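Local coordinates for transcriptional regulator, LacI family (PDB 3H5T), which probably acts as an inositol-dependent transcriptional activator of inositol phosphate synthase and related cell-wall genes by binding a palindromic promoter motif, at residues S136-D141 with A216-Q221; G193-R198 with E257-L262; I197-A202 with E211-A216; G206-E211 with V242-C247; T270-T275 with A296-T301. All coordinates share one frame; numbering follows the deposited sequence.

Four of the five contacts lie in one lobe of the LacI-type core, built on the sheet 206-207, 244-247, 192-197, 271-274, 299-302; interaction 1 joins that lobe to the other sheet. Interactions 4, 2 and 5 follow one another across the sheet: the centres of 4 and 2 are about 8 Å apart, and those of 2 and 5 about 11 Å. Interaction 3 covers one end of this row, its Arg212 forming a salt bridge with Glu246 of interaction 4. It shares Ala216 with interaction 1, whose centre is about 8 Å away. Members of this family bind effectors between the lobes, and interaction 1, which joins them, probably lies near that cleft; no ligand is modelled in these contacts.

Interaction 1. Residues S136-D141 with A216-Q221; sequences SVAKGD and AQYQVQ
Ala138 faces Tyr218 and Lys139 faces Gln217 where two loops meet, and a single direct hydrogen bond joins the backbones, from Lys139 N to Gln217 O (3.0 Å). It is nearly straight at the hydrogen (169°), although the donor stands above the carbonyl plane. Ala138 also opens a type II beta turn that ends at Asp141, with Gly140 at a backbone conformation suited to glycine. The main apolar contact is a CH-pi interaction: Ala138 CB sits over the middle of the Tyr218 ring, 3.4 Å from its centroid and only 12° off the normal. Tyr218 starts away from the other loop, but with CG beside its own backbone N (chi1 -83°) the ring swings back to lie under the methyl. At the ring's far end a water accepts from Ala138 N (2.8 Å), donates to Asp141 OD1 (3.1 Å), and lies 2.7 Å from Tyr218 OH. Gln217 packs its CB and CG near Lys139 O, while its NE2 bonds to Asn215 O. Lys139 contributes its CB end here; its amine leaves for a salt bridge with Glu163. This is a meeting of the two lobes of a LacI-type core, as the first loop follows strand 132-135 of the larger sheet. One backbone bond, one methyl over a ring and one shared water join the lobes here, with the tyrosine serving both the apolar and the polar part.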
# COMPACT_ATOMS: atom_id res chain seq x y z
N SER A 136 5.70 -3.39 4.47
CA SER A 136 4.79 -4.44 4.88
C SER A 136 5.44 -5.80 5.11
O SER A 136 5.15 -6.77 4.43
CB SER A 136 3.69 -4.57 3.82
OG SER A 136 2.71 -5.51 4.22
N VAL A 137 6.33 -5.86 6.10
CA VAL A 137 7.02 -7.09 6.40
C VAL A 137 6.52 -7.64 7.74
O VAL A 137 6.15 -6.88 8.65
CB VAL A 137 8.53 -6.84 6.43
CG1 VAL A 137 9.27 -8.03 7.00
CG2 VAL A 137 9.01 -6.55 5.01
N ALA A 138 6.48 -8.96 7.85
CA ALA A 138 6.00 -9.59 9.08
C ALA A 138 6.87 -9.24 10.27
O ALA A 138 8.06 -8.96 10.14
CB ALA A 138 5.96 -11.11 8.90
N LYS A 139 6.26 -9.24 11.45
CA LYS A 139 7.00 -8.97 12.66
C LYS A 139 7.83 -10.23 12.82
O LYS A 139 7.35 -11.33 12.52
CB LYS A 139 6.03 -8.81 13.84
CG LYS A 139 6.72 -8.58 15.20
CD LYS A 139 7.51 -7.28 15.24
CE LYS A 139 7.97 -6.97 16.65
NZ LYS A 139 8.66 -5.65 16.78
N GLY A 140 9.08 -10.09 13.25
CA GLY A 140 9.93 -11.25 13.43
C GLY A 140 10.56 -11.76 12.15
O GLY A 140 11.12 -12.86 12.12
N ASP A 141 10.47 -10.98 11.08
CA ASP A 141 11.05 -11.36 9.80
C ASP A 141 12.58 -11.24 9.89
O ASP A 141 13.11 -10.20 10.29
CB ASP A 141 10.52 -10.44 8.69
CG ASP A 141 11.00 -10.85 7.31
OD1 ASP A 141 10.32 -11.66 6.64
OD2 ASP A 141 12.08 -10.38 6.90
N ALA A 216 -0.64 -14.86 14.55
CA ALA A 216 -0.32 -14.18 13.31
C ALA A 216 0.75 -13.10 13.52
O ALA A 216 0.59 -12.21 14.36
CB ALA A 216 -1.58 -13.57 12.71
N GLN A 217 1.82 -13.17 12.73
CA GLN A 217 2.91 -12.20 12.82
C GLN A 217 2.71 -11.08 11.80
O GLN A 217 3.40 -10.06 11.85
CB GLN A 217 4.26 -12.88 12.58
CG GLN A 217 4.69 -13.86 13.66
CD GLN A 217 4.62 -13.26 15.05
OE1 GLN A 217 5.22 -12.21 15.32
NE2 GLN A 217 3.87 -13.90 15.93
N TYR A 218 1.79 -11.27 10.87
CA TYR A 218 1.54 -10.22 9.90
C TYR A 218 0.48 -9.29 10.47
O TYR A 218 -0.71 -9.48 10.26
CB TYR A 218 1.08 -10.81 8.56
CG TYR A 218 2.22 -11.26 7.65
CD1 TYR A 218 2.91 -10.35 6.85
CD2 TYR A 218 2.61 -12.60 7.62
CE1 TYR A 218 3.97 -10.75 6.04
CE2 TYR A 218 3.67 -13.02 6.81
CZ TYR A 218 4.35 -12.10 6.02
OH TYR A 218 5.41 -12.51 5.25
N GLN A 219 0.94 -8.31 11.24
CA GLN A 219 0.04 -7.31 11.82
C GLN A 219 -0.63 -6.70 10.59
O GLN A 219 -0.17 -6.92 9.47
CB GLN A 219 0.87 -6.28 12.58
CG GLN A 219 1.78 -6.89 13.65
CD GLN A 219 2.92 -5.97 14.07
OE1 GLN A 219 3.64 -6.26 15.02
NE2 GLN A 219 3.08 -4.86 13.36
N VAL A 220 -1.69 -5.93 10.77
CA VAL A 220 -2.43 -5.33 9.64
C VAL A 220 -3.50 -6.37 9.34
O VAL A 220 -4.68 -6.13 9.60
CB VAL A 220 -1.54 -5.12 8.35
CG1 VAL A 220 -2.39 -4.59 7.20
CG2 VAL A 220 -0.44 -4.12 8.63
N GLN A 221 -3.10 -7.53 8.83
CA GLN A 221 -4.05 -8.59 8.55
C GLN A 221 -4.70 -8.98 9.87
O GLN A 221 -5.92 -8.93 10.00
CB GLN A 221 -3.34 -9.80 7.97
CG GLN A 221 -2.73 -9.54 6.62
CD GLN A 221 -3.71 -8.88 5.70
OE1 GLN A 221 -4.76 -9.44 5.41
NE2 GLN A 221 -3.37 -7.68 5.23
O HOH W 1 7.41 -10.80 6.01

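Interaction 2. Residues G193-R198 with E257-L262; sequences GILSIR and EVAKEL
Leu195 carries this contact: it points from strand 193-197 toward the helix and meets Leu262, Val258 and Ala259 with its two methyl branches. Leu262 is the principal partner. The two leucines reach tip to tip, CD2 of Leu195 lying 3.5 Å from CD2 of Leu262, while CG of Leu195 is 3.7 Å from the same methyl. A trans first torsion in Leu262 (chi1 177°) carries CD2 up to the strand. Val258, one turn earlier on the helix, adds a looser touch through CG2, 4.2 Å from Leu195 CD2. The other branch, CD1, turns to Ala259, whose CB is 4.4 Å away. Neither hydrogen bonds nor charges link the segments, so this is purely hydrophobic packing in which residues 258, 259 and 262 present one helical face to a single strand side chain. The helix runs nearly antiparallel to the strand, at 157°, with the two short axes 9.8 Å apart at their closest. Such helix-on-sheet packing is characteristic of the Rossmann-like lobes of the LacI core. Met245 of the adjoining strand 244-247 touches Leu195, Val258 and Leu262 alike, helix 277-289 brings Leu279 and Val283 against Leu195, and Ile194 turns instead toward Met229 of helix 221-235.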
# COMPACT_ATOMS: atom_id res chain seq x y z
N GLY A 193 -18.70 -13.46 6.63
CA GLY A 193 -17.47 -14.21 6.44
C GLY A 193 -16.36 -13.18 6.28
O GLY A 193 -16.64 -12.03 5.94
N ILE A 194 -15.12 -13.58 6.55
CA ILE A 194 -13.98 -12.67 6.42
C ILE A 194 -12.91 -13.28 5.53
O ILE A 194 -12.69 -14.48 5.56
CB ILE A 194 -13.36 -12.37 7.81
CG1 ILE A 194 -14.37 -11.62 8.68
CG2 ILE A 194 -12.10 -11.55 7.64
CD1 ILE A 194 -13.90 -11.33 10.10
N LEU A 195 -12.25 -12.44 4.73
CA LEU A 195 -11.18 -12.90 3.84
C LEU A 195 -9.91 -12.10 4.13
O LEU A 195 -9.98 -10.88 4.34
CB LEU A 195 -11.57 -12.72 2.37
CG LEU A 195 -12.64 -13.66 1.84
CD1 LEU A 195 -12.96 -13.35 0.38
CD2 LEU A 195 -12.16 -15.08 1.98
N SER A 196 -8.77 -12.77 4.13
CA SER A 196 -7.49 -12.12 4.41
C SER A 196 -6.36 -12.63 3.55
O SER A 196 -6.46 -13.69 2.92
CB SER A 196 -7.08 -12.36 5.87
OG SER A 196 -7.83 -11.54 6.75
N ILE A 197 -5.28 -11.86 3.52
CA ILE A 197 -4.09 -12.28 2.79
C ILE A 197 -3.12 -12.82 3.85
O ILE A 197 -3.51 -12.97 5.01
CB ILE A 197 -3.48 -11.14 1.93
CG1 ILE A 197 -3.31 -9.85 2.73
CG2 ILE A 197 -4.38 -10.87 0.73
CD1 ILE A 197 -2.56 -8.79 1.97
N ARG A 198 -1.87 -13.10 3.48
CA ARG A 198 -0.90 -13.68 4.41
C ARG A 198 -0.93 -13.26 5.88
O ARG A 198 -0.73 -12.10 6.21
CB ARG A 198 0.52 -13.49 3.88
CG ARG A 198 1.54 -14.46 4.49
CD ARG A 198 2.87 -14.34 3.78
NE ARG A 198 2.71 -14.38 2.33
CZ ARG A 198 3.19 -13.45 1.51
NH1 ARG A 198 3.87 -12.42 1.98
NH2 ARG A 198 2.98 -13.54 0.20
N GLU A 257 -9.92 -18.01 -6.11
CA GLU A 257 -10.03 -19.31 -5.47
C GLU A 257 -10.52 -19.19 -4.03
O GLU A 257 -11.55 -19.75 -3.67
CB GLU A 257 -8.67 -20.01 -5.47
CG GLU A 257 -8.08 -20.30 -6.85
CD GLU A 257 -8.88 -21.33 -7.64
OE1 GLU A 257 -9.53 -22.20 -7.01
OE2 GLU A 257 -8.83 -21.29 -8.88
N VAL A 258 -9.79 -18.45 -3.20
CA VAL A 258 -10.17 -18.30 -1.80
C VAL A 258 -11.60 -17.77 -1.65
O VAL A 258 -12.27 -18.05 -0.65
CB VAL A 258 -9.18 -17.38 -1.03
CG1 VAL A 258 -9.47 -15.91 -1.31
CG2 VAL A 258 -9.27 -17.67 0.46
N ALA A 259 -12.07 -17.01 -2.63
CA ALA A 259 -13.43 -16.47 -2.57
C ALA A 259 -14.44 -17.57 -2.92
O ALA A 259 -15.50 -17.68 -2.31
CB ALA A 259 -13.58 -15.31 -3.53
N LYS A 260 -14.09 -18.40 -3.90
CA LYS A 260 -14.96 -19.49 -4.30
C LYS A 260 -15.13 -20.47 -3.14
O LYS A 260 -16.25 -20.84 -2.79
CB LYS A 260 -14.37 -20.22 -5.51
CG LYS A 260 -15.05 -21.54 -5.84
CD LYS A 260 -14.34 -22.27 -6.98
CE LYS A 260 -14.39 -21.48 -8.27
NZ LYS A 260 -13.81 -22.22 -9.43
N GLU A 261 -14.02 -20.86 -2.52
CA GLU A 261 -14.07 -21.81 -1.41
C GLU A 261 -14.94 -21.37 -0.24
O GLU A 261 -15.71 -22.15 0.30
CB GLU A 261 -12.66 -22.10 -0.90
CG GLU A 261 -12.53 -23.46 -0.25
CD GLU A 261 -11.29 -23.59 0.60
OE1 GLU A 261 -10.18 -23.32 0.10
OE2 GLU A 261 -11.45 -23.96 1.78
N LEU A 262 -14.82 -20.10 0.15
CA LEU A 262 -15.58 -19.56 1.27
C LEU A 262 -17.09 -19.51 1.01
O LEU A 262 -17.89 -19.86 1.88
CB LEU A 262 -15.09 -18.14 1.59
CG LEU A 262 -15.83 -17.40 2.70
CD1 LEU A 262 -15.47 -18.00 4.03
CD2 LEU A 262 -15.46 -15.93 2.66

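Interaction 3. Residues I197-A202 with E211-A216; sequences IRLDRA and ERLENA
Apolar contact comes first from Leu199, which points toward the short helix and packs its CD2 against Ala216 CB (4.0 Å) and, more loosely, Leu213 CD1 (4.3 Å). Leu213 itself starts away from the loop, and its tip bends back to meet the leucine. The same methyl, Ala216 CB, also lies 3.4 Å from Leu199 O, out beyond the oxygen. Polar contact centres on Arg212. Its chain leaves with CG opposite the backbone N (chi1 -177°) and stays extended as far as NE, so the flat guanidinium is laid alongside the loop with one face over the carbonyl carbon of Leu199. From there NH1 makes a weak, strongly bent hydrogen bond to Ala202 O (2.9 Å, 117° at the hydrogen), and NH1 is 3.4 Å from Asp200 CB. The guanidinium's stronger anchor is the salt bridge of NE to Glu246, whose other oxygen accepts from Leu199 N. The loop leaves strand 192-197 and precedes strand 206-207, while the short helix 210-214 leads to helix 221-235; together they form an excursion at the edge of this Rossmann-like LacI lobe. Asp200 OD2 stays 4.8 Å from Arg212 NH1, too far for a salt bridge, though the opposite charges may attract; OD1 accepts from Arg201 N on the anti side of the carboxylate. Bonds within 211-216 hold the end of this segment together: Asn215 N and Asn215 ND2 both donate to Glu211 O, reaching it from opposite faces of its carbonyl plane, and Ala216 N donates to Leu213 O (3.1 Å).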
# COMPACT_ATOMS: atom_id res chain seq x y z
N ILE A 197 -5.28 -11.86 3.52
CA ILE A 197 -4.09 -12.28 2.79
C ILE A 197 -3.12 -12.82 3.85
O ILE A 197 -3.51 -12.97 5.01
CB ILE A 197 -3.48 -11.14 1.93
CG1 ILE A 197 -3.31 -9.85 2.73
CG2 ILE A 197 -4.38 -10.87 0.73
CD1 ILE A 197 -2.56 -8.79 1.97
N ARG A 198 -1.87 -13.10 3.48
CA ARG A 198 -0.90 -13.68 4.41
C ARG A 198 -0.93 -13.26 5.88
O ARG A 198 -0.73 -12.10 6.21
CB ARG A 198 0.52 -13.49 3.88
CG ARG A 198 1.54 -14.46 4.49
CD ARG A 198 2.87 -14.34 3.78
NE ARG A 198 2.71 -14.38 2.33
CZ ARG A 198 3.19 -13.45 1.51
NH1 ARG A 198 3.87 -12.42 1.98
NH2 ARG A 198 2.98 -13.54 0.20
N LEU A 199 -1.16 -14.24 6.76
CA LEU A 199 -1.21 -13.99 8.20
C LEU A 199 0.09 -14.40 8.91
O LEU A 199 0.39 -13.89 9.99
CB LEU A 199 -2.41 -14.73 8.82
CG LEU A 199 -3.81 -14.11 8.62
CD1 LEU A 199 -4.92 -15.15 8.87
CD2 LEU A 199 -3.97 -12.92 9.56
N ASP A 200 0.86 -15.31 8.31
CA ASP A 200 2.10 -15.77 8.92
C ASP A 200 3.08 -16.41 7.92
O ASP A 200 2.75 -16.60 6.76
CB ASP A 200 1.78 -16.78 10.03
CG ASP A 200 2.74 -16.66 11.21
OD1 ASP A 200 3.89 -16.21 11.01
OD2 ASP A 200 2.33 -17.03 12.34
N ARG A 201 4.28 -16.75 8.39
CA ARG A 201 5.30 -17.37 7.54
C ARG A 201 4.87 -18.73 7.02
O ARG A 201 4.97 -19.02 5.82
CB ARG A 201 6.63 -17.54 8.29
CG ARG A 201 7.19 -16.29 8.93
CD ARG A 201 8.54 -16.57 9.59
NE ARG A 201 9.66 -16.57 8.65
CZ ARG A 201 10.78 -17.27 8.81
NH1 ARG A 201 10.94 -18.03 9.89
NH2 ARG A 201 11.76 -17.19 7.91
N ALA A 202 4.40 -19.58 7.92
CA ALA A 202 3.96 -20.92 7.53
C ALA A 202 2.80 -20.80 6.57
O ALA A 202 1.74 -20.28 6.92
CB ALA A 202 3.56 -21.74 8.76
N GLU A 211 -5.81 -20.43 16.35
CA GLU A 211 -4.39 -20.41 16.69
C GLU A 211 -3.57 -19.62 15.68
O GLU A 211 -2.73 -18.80 16.06
CB GLU A 211 -3.86 -21.84 16.81
CG GLU A 211 -2.46 -21.93 17.41
CD GLU A 211 -2.01 -23.36 17.64
OE1 GLU A 211 -1.63 -24.05 16.66
OE2 GLU A 211 -2.04 -23.81 18.81
N ARG A 212 -3.78 -19.88 14.39
CA ARG A 212 -3.04 -19.17 13.36
C ARG A 212 -3.28 -17.68 13.46
O ARG A 212 -2.35 -16.88 13.32
CB ARG A 212 -3.43 -19.65 11.96
CG ARG A 212 -2.62 -18.99 10.86
CD ARG A 212 -2.82 -19.66 9.52
NE ARG A 212 -2.18 -18.91 8.45
CZ ARG A 212 -0.86 -18.86 8.24
NH1 ARG A 212 -0.04 -19.52 9.04
NH2 ARG A 212 -0.38 -18.15 7.23
N LEU A 213 -4.52 -17.30 13.72
CA LEU A 213 -4.90 -15.90 13.84
C LEU A 213 -4.25 -15.24 15.04
O LEU A 213 -3.61 -14.20 14.92
CB LEU A 213 -6.42 -15.78 13.96
CG LEU A 213 -7.05 -14.40 14.09
CD1 LEU A 213 -6.63 -13.54 12.92
CD2 LEU A 213 -8.57 -14.54 14.14
N GLU A 214 -4.43 -15.86 16.20
CA GLU A 214 -3.88 -15.38 17.46
C GLU A 214 -2.35 -15.22 17.45
O GLU A 214 -1.81 -14.33 18.10
CB GLU A 214 -4.31 -16.34 18.58
CG GLU A 214 -3.78 -16.02 19.96
CD GLU A 214 -4.49 -16.81 21.05
OE1 GLU A 214 -4.55 -18.06 20.94
OE2 GLU A 214 -4.98 -16.18 22.01
N ASN A 215 -1.66 -16.09 16.71
CA ASN A 215 -0.20 -16.05 16.62
C ASN A 215 0.29 -15.37 15.34
O ASN A 215 1.50 -15.31 15.08
CB ASN A 215 0.36 -17.48 16.68
CG ASN A 215 0.17 -18.13 18.03
OD1 ASN A 215 0.79 -17.74 19.01
ND2 ASN A 215 -0.70 -19.13 18.09
N ALA A 216 -0.64 -14.86 14.55
CA ALA A 216 -0.32 -14.18 13.31
C ALA A 216 0.75 -13.10 13.52
O ALA A 216 0.59 -12.21 14.36
CB ALA A 216 -1.58 -13.57 12.71

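Interaction 4. Residues G206-E211 with V242-C247; sequences GEVTRE and VPIMEC
Ile244 opens the pairing with Val208: its O accepts from Val208 N (2.7 Å), the donor lying nearly in line with the carbonyl, at a C=O...N angle of 173°. A water joins the same two residues from another quarter, accepting from Ile244 N (2.9 Å) and donating to Val208 O. Between the side chains, Ile244 CG2 meets Val208 CB at 3.7 Å; CG2 is the branch turned to the valine. Met245 pairs with Glu207 as a non-hydrogen-bonded antiparallel pair. Its CA offers a CA-H...O contact to Gly206 O, and its CG and SD lie over the backbone of Gly206 and Glu207. Glu246 closes the ladder opposite Gly206 as a hydrogen-bonded pair, Gly206 N giving to Glu246 O (2.8 Å) and Glu246 N to Gly206 O (2.9 Å). The glutamate chain runs across Val208 at about a right angle, with OE1 3.5 Å from Val208 CG2, before its carboxylate reaches Arg212 in a salt bridge and Leu199 N. Strand 206-207 is an outer strand, antiparallel in an otherwise parallel Rossmann-like sheet. On the far flank of 244-247 lies strand 192-197, bonded through Met245 and Cys247. Helix 252-265 packs on Met245, helix 221-235 touches Ile244, and Thr209 caps helix 210-214 as the chain leaves the sheet.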
# COMPACT_ATOMS: atom_id res chain seq x y z
N GLY A 206 -7.02 -21.20 2.60
CA GLY A 206 -8.29 -21.67 3.12
C GLY A 206 -8.58 -21.31 4.56
O GLY A 206 -8.17 -20.25 5.05
N GLU A 207 -9.31 -22.19 5.24
CA GLU A 207 -9.68 -21.97 6.63
C GLU A 207 -8.54 -21.47 7.50
O GLU A 207 -7.42 -21.98 7.43
CB GLU A 207 -10.25 -23.25 7.25
CG GLU A 207 -10.47 -23.17 8.75
CD GLU A 207 -10.92 -24.49 9.34
OE1 GLU A 207 -10.37 -25.54 8.93
OE2 GLU A 207 -11.79 -24.48 10.23
N VAL A 208 -8.82 -20.46 8.32
CA VAL A 208 -7.85 -19.91 9.26
C VAL A 208 -8.31 -20.31 10.66
O VAL A 208 -9.43 -20.01 11.07
CB VAL A 208 -7.77 -18.36 9.18
CG1 VAL A 208 -6.84 -17.84 10.26
CG2 VAL A 208 -7.29 -17.93 7.81
N THR A 209 -7.44 -20.99 11.40
CA THR A 209 -7.77 -21.43 12.75
C THR A 209 -7.49 -20.33 13.77
O THR A 209 -6.66 -19.46 13.54
CB THR A 209 -6.95 -22.66 13.16
OG1 THR A 209 -5.59 -22.26 13.40
CG2 THR A 209 -6.98 -23.71 12.06
N ARG A 210 -8.17 -20.40 14.91
CA ARG A 210 -7.99 -19.44 15.98
C ARG A 210 -6.52 -19.31 16.34
O ARG A 210 -6.02 -18.21 16.59
CB ARG A 210 -8.80 -19.88 17.21
CG ARG A 210 -8.60 -19.02 18.45
CD ARG A 210 -9.68 -19.32 19.51
NE ARG A 210 -9.42 -18.64 20.78
CZ ARG A 210 -10.26 -18.65 21.82
NH1 ARG A 210 -11.42 -19.29 21.74
NH2 ARG A 210 -9.93 -18.03 22.95
N GLU A 211 -5.81 -20.43 16.35
CA GLU A 211 -4.39 -20.41 16.69
C GLU A 211 -3.57 -19.62 15.68
O GLU A 211 -2.73 -18.80 16.06
CB GLU A 211 -3.86 -21.84 16.81
CG GLU A 211 -2.46 -21.93 17.41
CD GLU A 211 -2.01 -23.36 17.64
OE1 GLU A 211 -1.63 -24.05 16.66
OE2 GLU A 211 -2.04 -23.81 18.81
N VAL A 242 -18.19 -16.93 12.72
CA VAL A 242 -17.70 -16.18 11.56
C VAL A 242 -16.49 -16.84 10.91
O VAL A 242 -15.37 -16.72 11.40
CB VAL A 242 -17.34 -14.73 11.95
CG1 VAL A 242 -16.93 -13.95 10.71
CG2 VAL A 242 -18.51 -14.06 12.64
N PRO A 243 -16.69 -17.52 9.78
CA PRO A 243 -15.60 -18.18 9.06
C PRO A 243 -14.56 -17.19 8.53
O PRO A 243 -14.90 -16.09 8.10
CB PRO A 243 -16.33 -18.92 7.95
CG PRO A 243 -17.47 -18.00 7.65
CD PRO A 243 -17.95 -17.61 9.02
N ILE A 244 -13.29 -17.60 8.57
CA ILE A 244 -12.19 -16.77 8.12
C ILE A 244 -11.24 -17.53 7.19
O ILE A 244 -10.56 -18.45 7.62
CB ILE A 244 -11.38 -16.24 9.33
CG1 ILE A 244 -12.27 -15.35 10.20
CG2 ILE A 244 -10.15 -15.48 8.86
CD1 ILE A 244 -11.64 -14.94 11.51
N MET A 245 -11.20 -17.14 5.92
CA MET A 245 -10.30 -17.81 4.98
C MET A 245 -9.19 -16.88 4.50
O MET A 245 -9.33 -15.66 4.51
CB MET A 245 -11.09 -18.36 3.79
CG MET A 245 -12.03 -19.50 4.17
SD MET A 245 -12.24 -20.72 2.87
CE MET A 245 -13.20 -21.93 3.75
N GLU A 246 -8.08 -17.47 4.08
CA GLU A 246 -6.92 -16.71 3.63
C GLU A 246 -6.24 -17.29 2.40
O GLU A 246 -6.41 -18.47 2.07
CB GLU A 246 -5.91 -16.62 4.79
CG GLU A 246 -4.47 -17.02 4.46
CD GLU A 246 -3.56 -17.02 5.68
OE1 GLU A 246 -3.98 -17.53 6.74
OE2 GLU A 246 -2.41 -16.55 5.58
N CYS A 247 -5.48 -16.45 1.71
CA CYS A 247 -4.70 -16.88 0.56
C CYS A 247 -3.29 -16.37 0.83
O CYS A 247 -3.04 -15.16 0.87
CB CYS A 247 -5.27 -16.36 -0.77
SG CYS A 247 -5.52 -14.59 -0.98
O HOH W 2 -12.50 -19.92 10.03

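Interaction 5. Residues T270-T275 with A296-T301; sequences TAVLCT and ADLSLT
Ala271 with Ser299, Val272 with Leu300 and Leu273 with Thr301 are facing pairs of two parallel strands, whose short axes run 8° apart and 4.6 Å from each other. They form the strands of a beta-alpha-beta crossover through helix 277-289, the repeating theme of the Rossmann-like LacI lobe, with 299-302 at the sheet's edge in this chain. Four backbone hydrogen bonds zip them together: Ser299 N to Thr270 O (3.1 Å), Val272 N to Ser299 O (2.7 Å), Thr301 N to Val272 O (3.2 Å) and Cys274 N to Thr301 O (3.1 Å). Ala271, Leu273, Ser299 and Thr301 share the face beneath helix 178-186, where Ala271 CB and Ser299 CB are 4.0 Å apart; Ser299 OG bonds instead to Val357 O. Val272 and Leu300 occupy the other face, on which helix 277-289 packs against Leu300. Leu298, just before the strand, starts off to one side but bends its end back over strand 271-274. Its first torsion, chi1 -161°, swings the branches across, bringing CD2 over the Thr270 carbonyl and CD1 to 3.9 Å from Val272 CG2.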
# COMPACT_ATOMS: atom_id res chain seq x y z
N THR A 270 -24.37 -13.83 3.99
CA THR A 270 -25.03 -12.71 3.34
C THR A 270 -24.06 -11.57 3.04
O THR A 270 -24.35 -10.70 2.22
CB THR A 270 -26.18 -12.16 4.21
OG1 THR A 270 -25.64 -11.63 5.43
CG2 THR A 270 -27.17 -13.27 4.55
N ALA A 271 -22.90 -11.59 3.70
CA ALA A 271 -21.89 -10.56 3.50
C ALA A 271 -20.48 -11.08 3.70
O ALA A 271 -20.27 -12.04 4.45
CB ALA A 271 -22.14 -9.39 4.44
N VAL A 272 -19.51 -10.44 3.04
CA VAL A 272 -18.11 -10.83 3.15
C VAL A 272 -17.24 -9.59 3.34
O VAL A 272 -17.21 -8.72 2.47
CB VAL A 272 -17.62 -11.58 1.89
CG1 VAL A 272 -16.10 -11.69 1.90
CG2 VAL A 272 -18.25 -12.97 1.84
N LEU A 273 -16.55 -9.51 4.47
CA LEU A 273 -15.66 -8.38 4.74
C LEU A 273 -14.23 -8.78 4.39
O LEU A 273 -13.69 -9.74 4.93
CB LEU A 273 -15.73 -7.96 6.21
CG LEU A 273 -14.77 -6.83 6.62
CD1 LEU A 273 -15.37 -6.03 7.75
CD2 LEU A 273 -13.42 -7.41 7.01
N CYS A 274 -13.61 -8.02 3.48
CA CYS A 274 -12.25 -8.27 3.05
C CYS A 274 -11.26 -7.34 3.72
O CYS A 274 -11.55 -6.18 4.00
CB CYS A 274 -12.13 -8.10 1.54
SG CYS A 274 -13.14 -9.21 0.61
N THR A 275 -10.06 -7.86 3.95
CA THR A 275 -8.98 -7.12 4.58
C THR A 275 -8.26 -6.22 3.56
O THR A 275 -7.55 -5.28 3.93
CB THR A 275 -7.98 -8.10 5.20
OG1 THR A 275 -8.54 -8.64 6.40
CG2 THR A 275 -6.67 -7.42 5.51
N ALA A 296 -27.20 -7.29 -3.99
CA ALA A 296 -28.16 -8.26 -4.50
C ALA A 296 -27.97 -9.66 -3.91
O ALA A 296 -28.74 -10.09 -3.06
CB ALA A 296 -28.08 -8.32 -6.03
N ASP A 297 -26.94 -10.35 -4.38
CA ASP A 297 -26.63 -11.70 -3.90
C ASP A 297 -25.69 -11.72 -2.70
O ASP A 297 -25.73 -12.64 -1.89
CB ASP A 297 -26.01 -12.52 -5.03
CG ASP A 297 -26.87 -12.56 -6.27
OD1 ASP A 297 -27.98 -13.14 -6.21
OD2 ASP A 297 -26.44 -12.01 -7.31
N LEU A 298 -24.85 -10.70 -2.58
CA LEU A 298 -23.89 -10.65 -1.49
C LEU A 298 -23.37 -9.23 -1.23
O LEU A 298 -23.09 -8.49 -2.17
CB LEU A 298 -22.72 -11.59 -1.83
CG LEU A 298 -21.75 -12.14 -0.78
CD1 LEU A 298 -20.93 -11.03 -0.18
CD2 LEU A 298 -22.53 -12.90 0.29
N SER A 299 -23.26 -8.86 0.04
CA SER A 299 -22.73 -7.54 0.39
C SER A 299 -21.25 -7.73 0.74
O SER A 299 -20.90 -8.61 1.53
CB SER A 299 -23.47 -6.96 1.60
OG SER A 299 -24.80 -6.63 1.26
N LEU A 300 -20.38 -6.91 0.15
CA LEU A 300 -18.96 -7.03 0.43
C LEU A 300 -18.29 -5.69 0.68
O LEU A 300 -18.71 -4.67 0.15
CB LEU A 300 -18.25 -7.78 -0.71
CG LEU A 300 -17.94 -7.06 -2.02
CD1 LEU A 300 -16.82 -6.09 -1.79
CD2 LEU A 300 -17.52 -8.06 -3.09
N THR A 301 -17.25 -5.71 1.50
CA THR A 301 -16.51 -4.50 1.83
C THR A 301 -15.03 -4.71 1.50
O THR A 301 -14.55 -5.84 1.48
CB THR A 301 -16.64 -4.16 3.33
OG1 THR A 301 -18.03 -4.07 3.68
CG2 THR A 301 -15.99 -2.84 3.63